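Long-range contact in 4-hydroxybutyrate coenzyme A transferase (Shewanella oneidensis, PDB 2OAS), which probably transfers coenzyme A between carboxylic acids such as acetate and 4-hydroxybutyrate: residues A[82-96]-A[319-333]. Sequence-based numbering, arbitrary orientation.
Sequences RPLLQSGDADYVPIF and DSIGTKIYSGVGGQM. With COA (coenzyme A), chain C.
Helix 82-86 sets Arg-82 and Gln-86 against Tyr-326 and Lys-324, whose CA atoms lie 6.0 and 5.4 Å away, and the two segments meet again where Phe-96 passes Gly-330. The guanidinium of Arg-82 lies flat over one face of the Tyr-326 ring, planes 11° apart, in a cation-pi stack with CZ 4.0 Å from the ring centroid. An extended chain from CG to NE carries it there, and NE of the same group gives a bent hydrogen bond of 3.2 Å (N-H...O angle 142°) to the backbone O of Tyr-326. A leucine here has no guanidinium to stack or NE to bond, so the Tyr-326 ring, whose OH borders coenzyme A, would probably be freer to turn and the carbonyl left without this donor. Deeper in, Tyr-92 inserts its ring between Pro-94 and Ile-325, whose CG2 stands 3.6 Å from the ring centroid, almost on the normal. Its OH donates a weak hydrogen bond to OD2 of Asp-319, an oxygen also salt-bridged to Arg-377 of the second subunit. Phe-96 CD1 meets Val-329 CG1 at 3.5 Å, while selenomethionine Met-333 approaches the same ring obliquely in a Met-aromatic contact. Gly-331, at the N-cap of helix 332-341, directs its N to O5P of coenzyme A at 2.6 Å. Thus helix 82-86 packs on the hairpin end, while Tyr-92 and Phe-96 back the glycine-rich loop of the coenzyme A pocket, an interdomain contact.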
# COMPACT_ATOMS: atom_id res chain seq x y z
N ARG A 82 7.02 20.89 12.62
CA ARG A 82 6.64 19.94 13.67
C ARG A 82 6.00 20.59 14.89
O ARG A 82 4.94 20.17 15.35
CB ARG A 82 7.86 19.14 14.13
CG ARG A 82 8.34 18.10 13.14
CD ARG A 82 9.71 17.55 13.50
NE ARG A 82 10.36 17.06 12.29
CZ ARG A 82 11.68 17.00 12.11
NH1 ARG A 82 12.50 17.42 13.07
NH2 ARG A 82 12.16 16.56 10.95
N PRO A 83 6.65 21.63 15.44
CA PRO A 83 6.06 22.28 16.62
C PRO A 83 4.69 22.87 16.32
O PRO A 83 3.82 22.91 17.19
CB PRO A 83 7.09 23.35 16.96
CG PRO A 83 7.65 23.71 15.61
CD PRO A 83 7.85 22.35 14.99
N LEU A 84 4.51 23.33 15.09
CA LEU A 84 3.24 23.91 14.69
C LEU A 84 2.18 22.82 14.48
O LEU A 84 1.02 23.00 14.83
CB LEU A 84 3.39 24.75 13.42
CG LEU A 84 3.65 26.26 13.57
CD1 LEU A 84 4.82 26.51 14.50
CD2 LEU A 84 3.90 26.87 12.20
N LEU A 85 2.58 21.69 13.92
CA LEU A 85 1.64 20.61 13.69
C LEU A 85 1.18 20.05 15.04
O LEU A 85 -0.02 19.87 15.28
CB LEU A 85 2.28 19.50 12.84
CG LEU A 85 2.51 19.88 11.38
CD1 LEU A 85 3.45 18.90 10.70
CD2 LEU A 85 1.18 19.94 10.67
N GLN A 86 2.14 19.79 15.92
CA GLN A 86 1.87 19.24 17.24
C GLN A 86 1.04 20.22 18.07
O GLN A 86 0.25 19.82 18.92
CB GLN A 86 3.19 18.91 17.97
CG GLN A 86 4.04 17.85 17.23
CD GLN A 86 5.34 17.49 17.95
OE1 GLN A 86 6.10 18.37 18.37
NE2 GLN A 86 5.61 16.20 18.07
N SER A 87 1.20 21.51 17.80
CA SER A 87 0.45 22.53 18.53
C SER A 87 -0.86 22.86 17.84
O SER A 87 -1.58 23.77 18.24
CB SER A 87 1.29 23.80 18.68
OG SER A 87 1.65 24.31 17.41
N GLY A 88 -1.16 22.11 16.78
CA GLY A 88 -2.39 22.33 16.03
C GLY A 88 -2.48 23.66 15.30
O GLY A 88 -3.58 24.13 15.02
N ASP A 89 -1.34 24.27 14.98
CA ASP A 89 -1.33 25.55 14.28
C ASP A 89 -1.16 25.35 12.78
O ASP A 89 -1.36 26.27 11.99
CB ASP A 89 -0.20 26.44 14.77
CG ASP A 89 -0.33 26.79 16.23
OD1 ASP A 89 -1.40 27.30 16.62
OD2 ASP A 89 0.64 26.57 16.98
N ALA A 90 -0.77 24.14 12.41
CA ALA A 90 -0.57 23.80 11.01
C ALA A 90 -1.37 22.55 10.71
O ALA A 90 -1.84 21.86 11.62
CB ALA A 90 0.91 23.57 10.72
N ASP A 91 -1.54 22.27 9.42
CA ASP A 91 -2.31 21.12 8.99
C ASP A 91 -1.44 20.09 8.30
O ASP A 91 -0.57 20.45 7.51
CB ASP A 91 -3.41 21.55 8.05
CG ASP A 91 -4.42 22.43 8.73
OD1 ASP A 91 -4.80 22.06 9.85
OD2 ASP A 91 -4.83 23.46 8.15
N TYR A 92 -1.67 18.82 8.61
CA TYR A 92 -0.94 17.72 7.99
C TYR A 92 -1.89 16.91 7.13
O TYR A 92 -2.91 16.39 7.62
CB TYR A 92 -0.34 16.81 9.05
CG TYR A 92 0.17 15.49 8.50
CD1 TYR A 92 -0.36 14.28 8.93
CD2 TYR A 92 1.22 15.44 7.59
CE1 TYR A 92 0.14 13.06 8.47
CE2 TYR A 92 1.73 14.24 7.12
CZ TYR A 92 1.18 13.05 7.57
OH TYR A 92 1.72 11.85 7.16
N VAL A 93 -1.55 16.79 5.84
CA VAL A 93 -2.36 16.05 4.89
C VAL A 93 -1.63 14.79 4.46
O VAL A 93 -0.72 14.83 3.65
CB VAL A 93 -2.67 16.90 3.64
CG1 VAL A 93 -3.52 16.10 2.65
CG2 VAL A 93 -3.42 18.16 4.07
N PRO A 94 -2.04 13.63 4.99
CA PRO A 94 -1.36 12.40 4.59
C PRO A 94 -1.60 12.05 3.12
O PRO A 94 -2.75 12.01 2.67
CB PRO A 94 -1.93 11.37 5.57
CG PRO A 94 -3.33 11.86 5.80
CD PRO A 94 -3.15 13.35 5.92
N ILE A 95 -0.53 11.80 2.37
CA ILE A 95 -0.66 11.48 0.94
C ILE A 95 0.63 10.93 0.35
O ILE A 95 1.70 11.43 0.67
CB ILE A 95 -1.04 12.72 0.12
CG1 ILE A 95 -1.14 12.36 -1.36
CG2 ILE A 95 0.01 13.78 0.28
CD1 ILE A 95 -1.71 13.47 -2.19
N PHE A 96 0.53 9.90 -0.50
CA PHE A 96 1.74 9.35 -1.11
C PHE A 96 2.37 10.47 -1.92
O PHE A 96 1.66 11.28 -2.51
CB PHE A 96 1.43 8.17 -2.05
CG PHE A 96 0.73 7.04 -1.37
CD1 PHE A 96 1.30 6.42 -0.27
CD2 PHE A 96 -0.55 6.67 -1.75
CE1 PHE A 96 0.61 5.46 0.45
CE2 PHE A 96 -1.26 5.71 -1.04
CZ PHE A 96 -0.68 5.10 0.06
N ASP A 319 5.88 8.11 9.99
CA ASP A 319 5.50 9.51 9.77
C ASP A 319 5.16 10.24 11.07
O ASP A 319 4.94 11.45 11.07
CB ASP A 319 4.32 9.59 8.79
CG ASP A 319 3.00 9.20 9.42
OD1 ASP A 319 2.97 8.24 10.23
OD2 ASP A 319 1.97 9.84 9.10
N SER A 320 5.15 9.53 12.19
CA SER A 320 4.78 10.17 13.45
C SER A 320 5.12 9.35 14.69
O SER A 320 5.55 8.21 14.59
CB SER A 320 3.29 10.45 13.43
OG SER A 320 2.60 9.25 13.09
N ILE A 321 4.91 9.96 15.86
CA ILE A 321 5.14 9.31 17.14
C ILE A 321 3.82 9.43 17.91
O ILE A 321 3.59 10.41 18.62
CB ILE A 321 6.28 9.98 17.95
CG1 ILE A 321 7.62 9.77 17.23
CG2 ILE A 321 6.37 9.39 19.35
CD1 ILE A 321 8.75 10.57 17.83
N GLY A 322 2.96 8.43 17.75
CA GLY A 322 1.68 8.46 18.39
C GLY A 322 0.76 9.30 17.53
O GLY A 322 0.55 8.99 16.36
N THR A 323 0.23 10.38 18.10
CA THR A 323 -0.67 11.27 17.38
C THR A 323 0.05 12.53 16.91
O THR A 323 -0.54 13.36 16.21
CB THR A 323 -1.83 11.70 18.27
OG1 THR A 323 -1.33 12.44 19.38
CG2 THR A 323 -2.60 10.49 18.77
N LYS A 324 1.32 12.68 17.30
CA LYS A 324 2.09 13.85 16.90
C LYS A 324 2.83 13.56 15.61
O LYS A 324 3.69 12.68 15.56
CB LYS A 324 3.08 14.25 17.99
CG LYS A 324 3.33 13.18 19.03
CD LYS A 324 2.50 13.45 20.31
CE LYS A 324 1.43 12.36 20.56
NZ LYS A 324 1.97 10.97 20.72
N ILE A 325 2.49 14.31 14.57
CA ILE A 325 3.11 14.13 13.26
C ILE A 325 4.56 14.58 13.26
O ILE A 325 4.87 15.70 13.66
CB ILE A 325 2.37 14.92 12.18
CG1 ILE A 325 0.86 14.63 12.27
CG2 ILE A 325 2.92 14.57 10.81
CD1 ILE A 325 0.50 13.17 12.17
N TYR A 326 5.45 13.69 12.83
CA TYR A 326 6.87 14.00 12.77
C TYR A 326 7.29 14.35 11.34
O TYR A 326 7.95 15.36 11.11
CB TYR A 326 7.70 12.81 13.27
CG TYR A 326 9.19 13.09 13.35
CD1 TYR A 326 9.74 13.75 14.45
CD2 TYR A 326 10.04 12.76 12.29
CE1 TYR A 326 11.10 14.08 14.49
CE2 TYR A 326 11.39 13.08 12.31
CZ TYR A 326 11.92 13.74 13.41
OH TYR A 326 13.26 14.08 13.44
N SER A 327 6.89 13.53 10.37
CA SER A 327 7.27 13.79 8.99
C SER A 327 6.16 13.56 7.98
O SER A 327 5.29 14.41 7.79
CB SER A 327 8.51 12.94 8.62
OG SER A 327 8.28 11.57 8.88
N GLY A 328 6.18 12.41 7.31
CA GLY A 328 5.15 12.13 6.33
C GLY A 328 5.25 10.76 5.69
O GLY A 328 6.20 10.01 5.91
N VAL A 329 4.23 10.43 4.90
CA VAL A 329 4.16 9.15 4.20
C VAL A 329 5.30 9.01 3.21
O VAL A 329 5.96 7.97 3.14
CB VAL A 329 2.83 9.02 3.44
CG1 VAL A 329 2.87 7.81 2.53
CG2 VAL A 329 1.68 8.92 4.43
N GLY A 330 5.54 10.07 2.44
CA GLY A 330 6.60 10.05 1.46
C GLY A 330 6.44 9.00 0.38
O GLY A 330 5.44 8.98 -0.35
N GLY A 331 7.41 8.11 0.25
CA GLY A 331 7.31 7.10 -0.78
C GLY A 331 8.04 5.82 -0.45
O GLY A 331 8.47 5.11 -1.35
N GLN A 332 8.17 5.51 0.82
CA GLN A 332 8.86 4.28 1.20
C GLN A 332 7.99 3.07 0.89
O GLN A 332 8.50 2.00 0.57
CB GLN A 332 9.18 4.28 2.70
CG GLN A 332 7.95 4.13 3.57
CD GLN A 332 8.28 3.76 5.01
OE1 GLN A 332 7.38 3.46 5.80
NE2 GLN A 332 9.56 3.78 5.36
N MSE A 333 6.68 3.24 0.97
CA MSE A 333 5.77 2.14 0.71
C MSE A 333 5.81 1.71 -0.75
O MSE A 333 5.95 0.54 -1.07
CB MSE A 333 4.36 2.53 1.11
CG MSE A 333 3.43 1.35 1.19
SE MSE A 333 1.59 1.93 1.21
CE MSE A 333 1.37 2.14 -0.69
N1A COA C . 9.42 6.64 20.11
C2A COA C . 9.76 7.88 20.79
N3A COA C . 10.78 8.70 20.10
C4A COA C . 11.41 8.27 18.83
C5A COA C . 11.05 7.05 18.16
C6A COA C . 10.04 6.20 18.84
N6A COA C . 9.63 4.97 18.27
N7A COA C . 11.79 6.90 16.99
C8A COA C . 12.59 8.06 16.94
N9A COA C . 12.37 8.91 18.05
C1B COA C . 13.00 10.18 18.35
C2B COA C . 14.56 10.26 18.44
O2B COA C . 15.02 10.44 19.73
C3B COA C . 14.99 11.38 17.48
O3B COA C . 15.79 12.38 18.19
P3B COA C . 16.40 13.66 17.49
O7A COA C . 17.26 13.38 16.33
O8A COA C . 15.28 14.55 17.04
O9A COA C . 17.15 14.40 18.50
C4B COA C . 13.76 11.92 16.86
O4B COA C . 12.62 11.22 17.38
C5B COA C . 14.13 11.77 15.33
O5B COA C . 14.30 10.39 14.96
P1A COA C . 15.32 9.78 13.80
O1A COA C . 16.70 10.11 14.00
O2A COA C . 15.22 8.27 13.72
O3A COA C . 14.73 10.43 12.49
P2A COA C . 15.31 10.17 11.07
O4A COA C . 15.75 11.43 10.48
O5A COA C . 16.44 9.26 11.10
O6A COA C . 14.39 9.45 10.17
CBP COA C . 12.14 8.58 9.41
CCP COA C . 13.52 8.32 10.25
CDP COA C . 11.63 9.68 10.40
CEP COA C . 11.18 7.31 9.47
CAP COA C . 12.39 9.22 7.87
OAP COA C . 13.08 8.11 7.23
C9P COA C . 11.10 9.50 7.09
O9P COA C . 10.74 10.66 6.97
N8P COA C . 10.42 8.39 6.53
C7P COA C . 9.21 8.27 5.73
C6P COA C . 9.33 7.57 4.32
C5P COA C . 9.76 8.44 3.21
O5P COA C . 9.23 8.35 2.10
N4P COA C . 10.81 9.37 3.54
C3P COA C . 11.49 10.39 2.74
C2P COA C . 12.05 9.94 1.34
S1P COA C . 11.47 10.99 -0.02